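Putative uncharacterized protein F9E10.5 (Arabidopsis thaliana, PDB 3AG7) acts through its auxilin-like J domain, the part crystallised here, as a co-chaperone required for chloroplast photorelocation movement, modulating the distribution of chloroplast actin filaments. Local coordinates at residues L68-L73 with K88-L93. Residues are numbered along the deposited sequence; the frame is centred on the assembly and turned at random.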
# COMPACT_ATOMS: atom_id res chain seq x y z
N LEU A 68 6.65 2.34 0.54
CA LEU A 68 6.39 1.21 -0.37
C LEU A 68 7.17 1.28 -1.70
O LEU A 68 7.24 0.30 -2.47
CB LEU A 68 4.89 1.12 -0.65
CG LEU A 68 4.05 0.56 0.49
CD1 LEU A 68 2.58 0.72 0.09
CD2 LEU A 68 4.37 -0.91 0.79
N HIS A 69 7.76 2.44 -1.99
CA HIS A 69 8.48 2.60 -3.24
C HIS A 69 9.64 1.61 -3.27
O HIS A 69 10.40 1.52 -2.31
CB HIS A 69 8.99 4.06 -3.37
CG HIS A 69 9.63 4.35 -4.69
ND1 HIS A 69 9.10 5.21 -5.63
CD2 HIS A 69 10.79 3.89 -5.21
CE1 HIS A 69 9.90 5.26 -6.68
NE2 HIS A 69 10.95 4.48 -6.44
N PRO A 70 9.79 0.85 -4.38
CA PRO A 70 10.77 -0.24 -4.40
C PRO A 70 12.16 0.27 -4.10
O PRO A 70 12.97 -0.45 -3.51
CB PRO A 70 10.67 -0.80 -5.85
CG PRO A 70 10.00 0.23 -6.60
CD PRO A 70 9.17 1.04 -5.70
N ASP A 71 12.46 1.49 -4.51
CA ASP A 71 13.77 2.08 -4.25
C ASP A 71 13.98 2.34 -2.76
O ASP A 71 15.08 2.14 -2.25
CB ASP A 71 13.95 3.40 -5.03
CG ASP A 71 15.38 3.94 -4.96
OD1 ASP A 71 16.30 3.17 -5.28
OD2 ASP A 71 15.60 5.13 -4.61
N LYS A 72 12.93 2.78 -2.08
CA LYS A 72 13.00 3.00 -0.62
C LYS A 72 13.16 1.69 0.16
O LYS A 72 13.84 1.64 1.19
CB LYS A 72 11.75 3.77 -0.11
CG LYS A 72 11.77 5.24 -0.45
CD LYS A 72 12.44 6.08 0.61
CE LYS A 72 12.88 7.41 0.03
NZ LYS A 72 13.85 8.07 0.93
N LEU A 73 12.50 0.64 -0.30
CA LEU A 73 12.58 -0.64 0.39
C LEU A 73 13.98 -1.20 0.27
O LEU A 73 14.52 -1.78 1.24
CB LEU A 73 11.61 -1.62 -0.23
CG LEU A 73 10.17 -1.29 0.14
CD1 LEU A 73 9.21 -1.87 -0.89
CD2 LEU A 73 9.87 -1.74 1.58
N LYS A 88 3.16 -5.54 -4.90
CA LYS A 88 1.73 -5.73 -5.16
C LYS A 88 0.91 -4.60 -4.60
O LYS A 88 -0.01 -4.13 -5.24
CB LYS A 88 1.24 -7.05 -4.62
CG LYS A 88 1.93 -8.24 -5.24
CD LYS A 88 1.79 -8.25 -6.73
CE LYS A 88 2.68 -9.36 -7.31
NZ LYS A 88 2.67 -9.33 -8.79
N VAL A 89 1.22 -4.17 -3.37
CA VAL A 89 0.45 -3.09 -2.76
C VAL A 89 0.67 -1.76 -3.49
O VAL A 89 -0.27 -0.97 -3.75
CB VAL A 89 0.78 -2.97 -1.26
CG1 VAL A 89 0.08 -1.76 -0.67
CG2 VAL A 89 0.35 -4.27 -0.53
N PHE A 90 1.91 -1.55 -3.90
CA PHE A 90 2.30 -0.33 -4.58
C PHE A 90 1.60 -0.24 -5.93
O PHE A 90 1.18 0.83 -6.31
CB PHE A 90 3.83 -0.33 -4.79
CG PHE A 90 4.36 0.97 -5.29
CD1 PHE A 90 4.27 2.12 -4.51
CD2 PHE A 90 4.90 1.07 -6.54
CE1 PHE A 90 4.77 3.31 -4.96
CE2 PHE A 90 5.39 2.30 -7.01
CZ PHE A 90 5.30 3.39 -6.24
N GLU A 91 1.52 -1.35 -6.65
CA GLU A 91 0.70 -1.38 -7.90
C GLU A 91 -0.73 -0.89 -7.67
O GLU A 91 -1.25 -0.07 -8.45
CB GLU A 91 0.65 -2.79 -8.50
CG GLU A 91 1.96 -3.24 -9.07
CD GLU A 91 1.85 -4.65 -9.68
OE1 GLU A 91 0.82 -5.36 -9.46
OE2 GLU A 91 2.80 -5.04 -10.39
N LEU A 92 -1.37 -1.36 -6.59
CA LEU A 92 -2.75 -0.96 -6.26
C LEU A 92 -2.80 0.51 -5.94
O LEU A 92 -3.68 1.21 -6.44
CB LEU A 92 -3.30 -1.77 -5.09
CG LEU A 92 -3.54 -3.26 -5.38
CD1 LEU A 92 -3.56 -4.06 -4.09
CD2 LEU A 92 -4.82 -3.47 -6.18
N LEU A 93 -1.83 0.98 -5.17
CA LEU A 93 -1.78 2.39 -4.77
C LEU A 93 -1.63 3.28 -6.00
O LEU A 93 -2.35 4.29 -6.14
CB LEU A 93 -0.65 2.63 -3.76
CG LEU A 93 -0.97 2.14 -2.35
CD1 LEU A 93 0.19 2.44 -1.41
CD2 LEU A 93 -2.24 2.79 -1.76
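Leu68, the last residue of helix 54-68, reaches across to helix 80-100 and sets CD1 against two of its side chains, Val89 and Leu93. That methyl lies 3.6 Å from Val89 CG1 and 3.3 Å from Leu93 CD1, the latter tighter than ordinary van der Waals contact, and Leu68 and Leu93 meet roughly at right angles. Leu37 and Ala86 also touch this buried side chain. Nearer the backbone, Leu68 CB rests 4.0 Å from Phe90 CD1. Phe90 turns its ring toward this end of helix 54-68, its chi1 of -171° placing CG opposite the backbone N. His69 leaves the helical path and sets its CA over one face of this ring, off toward the rim; its imidazole sits obliquely to the phenyl, planes at 64°, with ND1 4.3 Å from Phe90 CZ. Pro70 brings CD over the same face, 4.2 Å from Phe90 CE2. His69 also stands at the N-cap position of the short helix 70-75, and its O accepts a first-turn backbone bond from Leu73 N (3.0 Å). No hydrogen bond links the two segments. His69 and Pro70, resting on the Phe90 ring, begin the His-Pro-Asp (HPD) motif completed by Asp71, through which J domains stimulate the Hsp70 ATPase, probably here too.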